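Local structure of glutathione synthetase-like effector 30 (Gpa-GSS30-apo) (Globodera pallida, 5OET) at residues A[115-129]-A[342-355]. The protein is a plant-parasitic nematode effector related to glutathione synthetase, the ligase that joins glycine to gamma-glutamylcysteine at the expense of ATP, its own role probably having diverged. Residues are numbered along the deposited sequence; the frame is centred on the assembly and turned at random.
Sequences YFRASCDYEFLKEAH and IFALSHTKRMQQVF
Tyr115 meets Phe355 edge-to-face: the edge of Phe355 is turned toward the Tyr115 face, with the planes at 84°. His347 lies against the same tyrosine, one imidazole face toward Tyr115 CD1, completing an aromatic cluster, while Ser346 O sits in plane at the tyrosine edge, 3.2 Å from CD1. Phe355 has Met351 CE over the centre of one face and Ala118 CB at its edge. Phe343 receives Ser119 on one face, CB standing 3.6 Å from the ring centroid in a CH-pi contact, and Phe116 CD1 at its edge. The His129 ring carries Leu345 CD1 on one face, and its NE2 shares a hydrogen bond with Thr348 OG1 at the edge (3.2 Å). Arg350 NE donates to Ala128 O (3.0 Å), near the guanidinium plane, while Val354 CG2 covers the centre of one guanidinium face.

Leu125 divides its branches: CD1 touches Ile342 CD1, whereas CD2 meets Met351 SD at 3.8 Å. Met351 CG runs anti to the backbone N (chi1 -172°), and the chain then bends at chi2 and chi3, so that CE touches both Phe124 CE2 and Ala128 CB. Ser119 OG donates to Tyr115 O, which Ser119 N reaches from the opposite face of the carbonyl plane. Beyond the pair, Phe163 of strand 160-173 touches Tyr115, Phe116 and Phe343, and helix 141-150 packs on Tyr122 and Ile342.

The contact thus joins the end of helix 98-119 and helix 122-127 to the weakly bonded helical turn 342-345 and helix 349-354. It exemplifies an interface built mostly from rings and apolar side chains, with a few directed hydrogen bonds. Because ND1 of His129 also donates to Leu125 O, both ring nitrogens are engaged, limiting ring rotation; Thr348 OG1, accepting from Met351 N, serves its own helix and the opposing segment at once.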
ATOM      1  N   TYR A 115      25.592  -2.480 -23.944  1.00 43.09           N
ATOM      2  CA  TYR A 115      26.076  -3.262 -22.820  1.00 42.80           C
ATOM      3  C   TYR A 115      25.786  -4.753 -22.994  1.00 43.25           C
ATOM      4  O   TYR A 115      26.565  -5.588 -22.537  1.00 44.49           O
ATOM      5  CB  TYR A 115      25.488  -2.740 -21.506  1.00 42.31           C
ATOM      6  CG  TYR A 115      26.150  -1.476 -21.059  1.00 42.33           C
ATOM      7  CD1 TYR A 115      27.339  -1.509 -20.366  1.00 42.39           C
ATOM      8  CD2 TYR A 115      25.597  -0.246 -21.358  1.00 42.85           C
ATOM      9  CE1 TYR A 115      27.963  -0.341 -19.972  1.00 43.11           C
ATOM     10  CE2 TYR A 115      26.208   0.934 -20.974  1.00 43.49           C
ATOM     11  CZ  TYR A 115      27.388   0.882 -20.281  1.00 43.26           C
ATOM     12  OH  TYR A 115      27.966   2.064 -19.913  1.00 43.65           O
ATOM     13  N   PHE A 116      24.683  -5.090 -23.660  1.00 43.17           N
ATOM     14  CA  PHE A 116      24.390  -6.478 -23.983  1.00 43.18           C
ATOM     15  C   PHE A 116      25.458  -7.079 -24.882  1.00 43.82           C
ATOM     16  O   PHE A 116      25.964  -8.137 -24.598  1.00 44.45           O
ATOM     17  CB  PHE A 116      23.016  -6.607 -24.642  1.00 43.50           C
ATOM     18  CG  PHE A 116      22.694  -8.003 -25.080  1.00 43.95           C
ATOM     19  CD1 PHE A 116      22.671  -9.024 -24.154  1.00 43.82           C
ATOM     20  CD2 PHE A 116      22.449  -8.301 -26.416  1.00 44.79           C
ATOM     21  CE1 PHE A 116      22.403 -10.327 -24.544  1.00 44.23           C
ATOM     22  CE2 PHE A 116      22.158  -9.588 -26.811  1.00 45.44           C
ATOM     23  CZ  PHE A 116      22.142 -10.607 -25.874  1.00 44.87           C
ATOM     24  N   ARG A 117      25.799  -6.377 -25.952  1.00 46.05           N
ATOM     25  CA  ARG A 117      26.790  -6.829 -26.941  1.00 47.85           C
ATOM     26  C   ARG A 117      28.218  -6.838 -26.417  1.00 47.83           C
ATOM     27  O   ARG A 117      29.001  -7.718 -26.759  1.00 48.85           O
ATOM     28  CB  ARG A 117      26.704  -5.965 -28.188  1.00 49.04           C
ATOM     29  CG  ARG A 117      25.422  -6.186 -28.962  1.00 50.36           C
ATOM     30  CD  ARG A 117      25.255  -5.189 -30.106  1.00 52.48           C
ATOM     31  NE  ARG A 117      23.910  -5.242 -30.669  1.00 53.99           N
ATOM     32  CZ  ARG A 117      23.469  -4.511 -31.697  1.00 56.54           C
ATOM     33  NH1 ARG A 117      24.263  -3.637 -32.313  1.00 57.68           N
ATOM     34  NH2 ARG A 117      22.208  -4.654 -32.115  1.00 57.32           N
ATOM     35  N   ALA A 118      28.558  -5.858 -25.594  1.00 48.23           N
ATOM     36  CA  ALA A 118      29.812  -5.893 -24.842  1.00 49.96           C
ATOM     37  C   ALA A 118      29.892  -7.087 -23.893  1.00 50.36           C
ATOM     38  O   ALA A 118      30.955  -7.654 -23.710  1.00 51.97           O
ATOM     39  CB  ALA A 118      29.980  -4.617 -24.056  1.00 50.00           C
ATOM     40  N   SER A 119      28.765  -7.445 -23.285  1.00 51.22           N
ATOM     41  CA  SER A 119      28.672  -8.606 -22.393  1.00 51.96           C
ATOM     42  C   SER A 119      28.766  -9.961 -23.100  1.00 53.58           C
ATOM     43  O   SER A 119      29.173 -10.945 -22.490  1.00 55.42           O
ATOM     44  CB  SER A 119      27.391  -8.526 -21.563  1.00 50.47           C
ATOM     45  OG  SER A 119      27.392  -7.335 -20.795  1.00 49.19           O
ATOM     46  N   CYS A 120      28.400 -10.001 -24.379  1.00 55.16           N
ATOM     47  CA  CYS A 120      28.624 -11.171 -25.255  1.00 56.49           C
ATOM     48  C   CYS A 120      30.066 -11.338 -25.764  1.00 57.37           C
ATOM     49  O   CYS A 120      30.325 -12.264 -26.514  1.00 58.27           O
ATOM     50  CB  CYS A 120      27.687 -11.104 -26.481  1.00 57.29           C
ATOM     51  SG  CYS A 120      25.914 -11.117 -26.106  1.00 57.63           S
ATOM     52  N   ASP A 121      30.987 -10.451 -25.384  1.00 59.09           N
ATOM     53  CA  ASP A 121      32.371 -10.441 -25.902  1.00 60.95           C
ATOM     54  C   ASP A 121      33.341 -10.414 -24.718  1.00 60.67           C
ATOM     55  O   ASP A 121      33.915  -9.368 -24.403  1.00 60.96           O
ATOM     56  CB  ASP A 121      32.578  -9.223 -26.828  1.00 62.13           C
ATOM     57  CG  ASP A 121      33.901  -9.281 -27.634  1.00 64.47           C
ATOM     58  OD1 ASP A 121      34.758 -10.166 -27.380  1.00 65.24           O
ATOM     59  OD2 ASP A 121      34.084  -8.423 -28.538  1.00 64.21           O
ATOM     60  N   TYR A 122      33.504 -11.575 -24.076  1.00 60.19           N
ATOM     61  CA  TYR A 122      34.347 -11.723 -22.880  1.00 58.97           C
ATOM     62  C   TYR A 122      35.797 -11.245 -23.081  1.00 60.07           C
ATOM     63  O   TYR A 122      36.372 -10.588 -22.201  1.00 58.34           O
ATOM     64  CB  TYR A 122      34.363 -13.181 -22.397  1.00 58.39           C
ATOM     65  CG  TYR A 122      35.012 -13.404 -21.034  1.00 58.91           C
ATOM     66  CD1 TYR A 122      34.784 -12.528 -19.964  1.00 59.09           C
ATOM     67  CD2 TYR A 122      35.817 -14.505 -20.795  1.00 59.60           C
ATOM     68  CE1 TYR A 122      35.354 -12.732 -18.717  1.00 58.75           C
ATOM     69  CE2 TYR A 122      36.388 -14.725 -19.541  1.00 60.13           C
ATOM     70  CZ  TYR A 122      36.150 -13.831 -18.505  1.00 59.35           C
ATOM     71  OH  TYR A 122      36.694 -14.006 -17.252  1.00 59.25           O
ATOM     72  N   GLU A 123      36.391 -11.584 -24.219  1.00 62.17           N
ATOM     73  CA  GLU A 123      37.727 -11.080 -24.495  1.00 65.11           C
ATOM     74  C   GLU A 123      37.789  -9.527 -24.544  1.00 64.18           C
ATOM     75  O   GLU A 123      38.779  -8.961 -24.081  1.00 64.80           O
ATOM     76  CB  GLU A 123      38.382 -11.798 -25.691  1.00 69.20           C
ATOM     77  CG  GLU A 123      39.426 -12.841 -25.260  1.00 72.29           C
ATOM     78  CD  GLU A 123      40.725 -12.189 -24.737  1.00 74.66           C
ATOM     79  OE1 GLU A 123      41.005 -12.287 -23.516  1.00 72.88           O
ATOM     80  OE2 GLU A 123      41.451 -11.548 -25.549  1.00 76.34           O
ATOM     81  N   PHE A 124      36.745  -8.850 -25.031  1.00 61.08           N
ATOM     82  CA  PHE A 124      36.724  -7.390 -25.019  1.00 59.31           C
ATOM     83  C   PHE A 124      36.735  -6.840 -23.600  1.00 57.25           C
ATOM     84  O   PHE A 124      37.513  -5.927 -23.286  1.00 55.70           O
ATOM     85  CB  PHE A 124      35.525  -6.811 -25.780  1.00 58.31           C
ATOM     86  CG  PHE A 124      35.432  -5.317 -25.682  1.00 58.38           C
ATOM     87  CD1 PHE A 124      36.367  -4.509 -26.321  1.00 59.85           C
ATOM     88  CD2 PHE A 124      34.450  -4.715 -24.902  1.00 57.86           C
ATOM     89  CE1 PHE A 124      36.308  -3.122 -26.216  1.00 60.12           C
ATOM     90  CE2 PHE A 124      34.382  -3.329 -24.792  1.00 58.04           C
ATOM     91  CZ  PHE A 124      35.312  -2.527 -25.454  1.00 59.25           C
ATOM     92  N   LEU A 125      35.861  -7.394 -22.762  1.00 56.39           N
ATOM     93  CA  LEU A 125      35.753  -6.985 -21.361  1.00 55.87           C
ATOM     94  C   LEU A 125      37.077  -7.191 -20.634  1.00 58.22           C
ATOM     95  O   LEU A 125      37.552  -6.275 -19.976  1.00 58.27           O
ATOM     96  CB  LEU A 125      34.634  -7.750 -20.646  1.00 54.40           C
ATOM     97  CG  LEU A 125      33.182  -7.540 -21.096  1.00 52.94           C
ATOM     98  CD1 LEU A 125      32.204  -8.150 -20.101  1.00 51.42           C
ATOM     99  CD2 LEU A 125      32.877  -6.066 -21.263  1.00 52.73           C
ATOM    100  N   LYS A 126      37.677  -8.378 -20.786  1.00 60.68           N
ATOM    101  CA  LYS A 126      39.008  -8.667 -20.226  1.00 62.46           C
ATOM    102  C   LYS A 126      40.050  -7.668 -20.703  1.00 63.51           C
ATOM    103  O   LYS A 126      40.834  -7.171 -19.905  1.00 64.47           O
ATOM    104  CB  LYS A 126      39.469 -10.099 -20.549  1.00 64.81           C
ATOM    105  CG  LYS A 126      38.910 -11.169 -19.606  1.00 65.35           C
ATOM    106  CD  LYS A 126      39.381 -12.588 -19.955  1.00 66.27           C
ATOM    107  CE  LYS A 126      40.772 -12.926 -19.422  1.00 68.97           C
ATOM    108  NZ  LYS A 126      41.853 -12.952 -20.458  1.00 71.32           N
ATOM    109  N   GLU A 127      40.045  -7.349 -21.996  1.00 65.24           N
ATOM    110  CA  GLU A 127      41.016  -6.386 -22.552  1.00 67.70           C
ATOM    111  C   GLU A 127      40.856  -4.995 -21.947  1.00 64.28           C
ATOM    112  O   GLU A 127      41.845  -4.302 -21.768  1.00 65.43           O
ATOM    113  CB  GLU A 127      40.978  -6.336 -24.091  1.00 71.30           C
ATOM    114  CG  GLU A 127      42.359  -6.160 -24.701  1.00 75.98           C
ATOM    115  CD  GLU A 127      42.873  -4.715 -24.714  1.00 79.83           C
ATOM    116  OE1 GLU A 127      42.042  -3.769 -24.650  1.00 82.63           O
ATOM    117  OE2 GLU A 127      44.118  -4.518 -24.814  1.00 81.08           O
ATOM    118  N   ALA A 128      39.628  -4.618 -21.578  1.00 60.57           N
ATOM    119  CA  ALA A 128      39.360  -3.325 -20.943  1.00 57.69           C
ATOM    120  C   ALA A 128      39.769  -3.201 -19.450  1.00 56.22           C
ATOM    121  O   ALA A 128      39.620  -2.115 -18.892  1.00 55.92           O
ATOM    122  CB  ALA A 128      37.895  -2.976 -21.121  1.00 56.41           C
ATOM    123  N   HIS A 129      40.292  -4.275 -18.831  1.00 54.92           N
ATOM    124  CA  HIS A 129      40.790  -4.286 -17.440  1.00 54.28           C
ATOM    125  C   HIS A 129      42.206  -4.882 -17.239  1.00 54.49           C
ATOM    126  O   HIS A 129      43.111  -4.829 -18.105  1.00 54.81           O
ATOM    127  CB  HIS A 129      39.836  -5.100 -16.559  1.00 53.98           C
ATOM    128  CG  HIS A 129      38.386  -4.684 -16.626  1.00 52.44           C
ATOM    129  ND1 HIS A 129      37.585  -4.933 -17.717  1.00 51.93           N
ATOM    130  CD2 HIS A 129      37.574  -4.119 -15.698  1.00 52.11           C
ATOM    131  CE1 HIS A 129      36.357  -4.500 -17.481  1.00 50.47           C
ATOM    132  NE2 HIS A 129      36.323  -4.002 -16.259  1.00 50.60           N
ATOM    133  N   ILE A 342      28.616 -12.222 -15.852  1.00 54.82           N
ATOM    134  CA  ILE A 342      29.379 -11.492 -16.890  1.00 53.87           C
ATOM    135  C   ILE A 342      28.987 -10.015 -17.017  1.00 53.11           C
ATOM    136  O   ILE A 342      29.836  -9.168 -17.325  1.00 54.26           O
ATOM    137  CB  ILE A 342      29.294 -12.200 -18.271  1.00 53.95           C
ATOM    138  CG1 ILE A 342      30.231 -11.564 -19.294  1.00 55.42           C
ATOM    139  CG2 ILE A 342      27.882 -12.180 -18.838  1.00 53.52           C
ATOM    140  CD1 ILE A 342      31.687 -11.650 -18.930  1.00 56.94           C
ATOM    141  N   PHE A 343      27.715  -9.707 -16.746  1.00 50.60           N
ATOM    142  CA  PHE A 343      27.219  -8.335 -16.858  1.00 48.87           C
ATOM    143  C   PHE A 343      27.762  -7.427 -15.776  1.00 48.93           C
ATOM    144  O   PHE A 343      27.872  -6.218 -16.003  1.00 50.70           O
ATOM    145  CB  PHE A 343      25.697  -8.304 -16.853  1.00 46.47           C
ATOM    146  CG  PHE A 343      25.094  -8.698 -18.157  1.00 45.13           C
ATOM    147  CD1 PHE A 343      25.100 -10.009 -18.558  1.00 45.47           C
ATOM    148  CD2 PHE A 343      24.545  -7.760 -18.986  1.00 44.47           C
ATOM    149  CE1 PHE A 343      24.542 -10.389 -19.761  1.00 45.33           C
ATOM    150  CE2 PHE A 343      23.983  -8.129 -20.187  1.00 44.94           C
ATOM    151  CZ  PHE A 343      23.987  -9.448 -20.582  1.00 45.20           C
ATOM    152  N   ALA A 344      28.106  -7.989 -14.618  1.00 47.77           N
ATOM    153  CA  ALA A 344      28.781  -7.222 -13.572  1.00 48.96           C
ATOM    154  C   ALA A 344      30.137  -6.678 -14.032  1.00 50.06           C
ATOM    155  O   ALA A 344      30.529  -5.586 -13.616  1.00 51.77           O
ATOM    156  CB  ALA A 344      28.964  -8.062 -12.320  1.00 49.87           C
ATOM    157  N   LEU A 345      30.841  -7.439 -14.873  1.00 49.56           N
ATOM    158  CA  LEU A 345      32.095  -6.989 -15.480  1.00 50.17           C
ATOM    159  C   LEU A 345      31.866  -5.857 -16.521  1.00 49.49           C
ATOM    160  O   LEU A 345      32.649  -4.910 -16.609  1.00 48.90           O
ATOM    161  CB  LEU A 345      32.828  -8.189 -16.108  1.00 50.89           C
ATOM    162  CG  LEU A 345      34.282  -8.014 -16.546  1.00 52.16           C
ATOM    163  CD1 LEU A 345      35.175  -7.599 -15.394  1.00 52.69           C
ATOM    164  CD2 LEU A 345      34.797  -9.303 -17.163  1.00 53.15           C
ATOM    165  N   SER A 346      30.783  -5.937 -17.287  1.00 48.23           N
ATOM    166  CA  SER A 346      30.482  -4.893 -18.276  1.00 47.68           C
ATOM    167  C   SER A 346      29.840  -3.632 -17.682  1.00 45.90           C
ATOM    168  O   SER A 346      29.556  -2.694 -18.421  1.00 46.00           O
ATOM    169  CB  SER A 346      29.595  -5.449 -19.407  1.00 47.86           C
ATOM    170  OG  SER A 346      28.225  -5.484 -19.046  1.00 48.73           O
ATOM    171  N   HIS A 347      29.593  -3.598 -16.376  1.00 43.68           N
ATOM    172  CA  HIS A 347      29.007  -2.406 -15.740  1.00 42.81           C
ATOM    173  C   HIS A 347      29.903  -1.792 -14.668  1.00 42.78           C
ATOM    174  O   HIS A 347      29.473  -0.957 -13.879  1.00 41.91           O
ATOM    175  CB  HIS A 347      27.630  -2.752 -15.173  1.00 41.59           C
ATOM    176  CG  HIS A 347      26.587  -2.942 -16.222  1.00 41.33           C
ATOM    177  ND1 HIS A 347      26.655  -3.943 -17.170  1.00 41.80           N
ATOM    178  CD2 HIS A 347      25.459  -2.249 -16.484  1.00 40.88           C
ATOM    179  CE1 HIS A 347      25.602  -3.863 -17.961  1.00 41.72           C
ATOM    180  NE2 HIS A 347      24.862  -2.839 -17.569  1.00 41.17           N
ATOM    181  N   THR A 348      31.168  -2.176 -14.646  1.00 44.26           N
ATOM    182  CA  THR A 348      32.108  -1.439 -13.830  1.00 45.57           C
ATOM    183  C   THR A 348      32.159  -0.014 -14.344  1.00 47.24           C
ATOM    184  O   THR A 348      31.807   0.272 -15.492  1.00 48.61           O
ATOM    185  CB  THR A 348      33.540  -2.036 -13.855  1.00 45.79           C
ATOM    186  OG1 THR A 348      34.097  -1.954 -15.177  1.00 45.06           O
ATOM    187  CG2 THR A 348      33.538  -3.486 -13.358  1.00 44.76           C
ATOM    188  N   LYS A 349      32.606   0.879 -13.483  1.00 48.93           N
ATOM    189  CA  LYS A 349      32.768   2.275 -13.855  1.00 49.47           C
ATOM    190  C   LYS A 349      33.988   2.425 -14.751  1.00 49.01           C
ATOM    191  O   LYS A 349      34.059   3.368 -15.520  1.00 49.83           O
ATOM    192  CB  LYS A 349      32.899   3.156 -12.618  1.00 51.61           C
ATOM    193  CG  LYS A 349      32.159   4.479 -12.687  1.00 53.97           C
ATOM    194  CD  LYS A 349      31.723   4.875 -11.286  1.00 55.93           C
ATOM    195  CE  LYS A 349      30.564   4.013 -10.780  1.00 55.00           C
ATOM    196  NZ  LYS A 349      30.813   3.646  -9.362  1.00 55.46           N
ATOM    197  N   ARG A 350      34.947   1.512 -14.630  1.00 48.37           N
ATOM    198  CA  ARG A 350      36.055   1.407 -15.579  1.00 49.09           C
ATOM    199  C   ARG A 350      35.555   1.288 -17.031  1.00 49.28           C
ATOM    200  O   ARG A 350      36.027   1.968 -17.924  1.00 50.18           O
ATOM    201  CB  ARG A 350      36.924   0.204 -15.205  1.00 48.64           C
ATOM    202  CG  ARG A 350      38.001  -0.210 -16.201  1.00 49.06           C
ATOM    203  CD  ARG A 350      38.909   0.933 -16.561  1.00 50.08           C
ATOM    204  NE  ARG A 350      39.898   0.530 -17.553  1.00 51.03           N
ATOM    205  CZ  ARG A 350      40.759   1.353 -18.150  1.00 51.34           C
ATOM    206  NH1 ARG A 350      40.765   2.641 -17.878  1.00 51.18           N
ATOM    207  NH2 ARG A 350      41.626   0.875 -19.029  1.00 52.46           N
ATOM    208  N   MET A 351      34.581   0.424 -17.228  1.00 49.62           N
ATOM    209  CA  MET A 351      34.036   0.120 -18.539  1.00 50.48           C
ATOM    210  C   MET A 351      33.249   1.278 -19.083  1.00 49.03           C
ATOM    211  O   MET A 351      33.270   1.547 -20.263  1.00 48.95           O
ATOM    212  CB  MET A 351      33.103  -1.090 -18.413  1.00 52.52           C
ATOM    213  CG  MET A 351      32.603  -1.658 -19.724  1.00 54.31           C
ATOM    214  SD  MET A 351      33.936  -2.486 -20.562  1.00 58.41           S
ATOM    215  CE  MET A 351      34.525  -1.240 -21.724  1.00 59.81           C
ATOM    216  N   GLN A 352      32.521   1.942 -18.199  1.00 49.01           N
ATOM    217  CA  GLN A 352      31.743   3.107 -18.571  1.00 48.96           C
ATOM    218  C   GLN A 352      32.680   4.209 -19.039  1.00 50.52           C
ATOM    219  O   GLN A 352      32.421   4.882 -20.036  1.00 51.68           O
ATOM    220  CB  GLN A 352      30.892   3.554 -17.390  1.00 48.20           C
ATOM    221  CG  GLN A 352      29.810   2.537 -17.015  1.00 46.94           C
ATOM    222  CD  GLN A 352      29.112   2.876 -15.715  1.00 46.29           C
ATOM    223  OE1 GLN A 352      28.595   3.974 -15.544  1.00 45.91           O
ATOM    224  NE2 GLN A 352      29.081   1.923 -14.794  1.00 45.73           N
ATOM    225  N   GLN A 353      33.789   4.355 -18.329  1.00 51.62           N
ATOM    226  CA  GLN A 353      34.848   5.281 -18.709  1.00 53.63           C
ATOM    227  C   GLN A 353      35.522   4.840 -20.004  1.00 53.33           C
ATOM    228  O   GLN A 353      35.834   5.678 -20.842  1.00 53.02           O
ATOM    229  CB  GLN A 353      35.864   5.429 -17.564  1.00 55.72           C
ATOM    230  CG  GLN A 353      37.019   6.390 -17.819  1.00 58.35           C
ATOM    231  CD  GLN A 353      38.334   5.691 -18.105  1.00 60.27           C
ATOM    232  OE1 GLN A 353      38.720   4.763 -17.400  1.00 62.36           O
ATOM    233  NE2 GLN A 353      39.033   6.139 -19.140  1.00 62.95           N
ATOM    234  N   VAL A 354      35.734   3.536 -20.178  1.00 52.56           N
ATOM    235  CA  VAL A 354      36.293   3.008 -21.437  1.00 53.05           C
ATOM    236  C   VAL A 354      35.385   3.284 -22.640  1.00 52.34           C
ATOM    237  O   VAL A 354      35.887   3.533 -23.715  1.00 53.50           O
ATOM    238  CB  VAL A 354      36.680   1.504 -21.335  1.00 52.62           C
ATOM    239  CG1 VAL A 354      37.016   0.905 -22.706  1.00 53.70           C
ATOM    240  CG2 VAL A 354      37.869   1.313 -20.394  1.00 53.17           C
ATOM    241  N   PHE A 355      34.068   3.280 -22.464  1.00 51.22           N
ATOM    242  CA  PHE A 355      33.153   3.593 -23.579  1.00 52.08           C
ATOM    243  C   PHE A 355      33.195   5.050 -24.058  1.00 53.33           C
ATOM    244  O   PHE A 355      32.680   5.341 -25.126  1.00 52.65           O
ATOM    245  CB  PHE A 355      31.696   3.209 -23.244  1.00 50.88           C
ATOM    246  CG  PHE A 355      31.419   1.728 -23.345  1.00 50.10           C
ATOM    247  CD1 PHE A 355      31.757   1.019 -24.481  1.00 50.47           C
ATOM    248  CD2 PHE A 355      30.818   1.052 -22.312  1.00 49.05           C
ATOM    249  CE1 PHE A 355      31.503  -0.326 -24.571  1.00 50.52           C
ATOM    250  CE2 PHE A 355      30.555  -0.305 -22.403  1.00 48.58           C
ATOM    251  CZ  PHE A 355      30.897  -0.995 -23.530  1.00 48.85           C
TER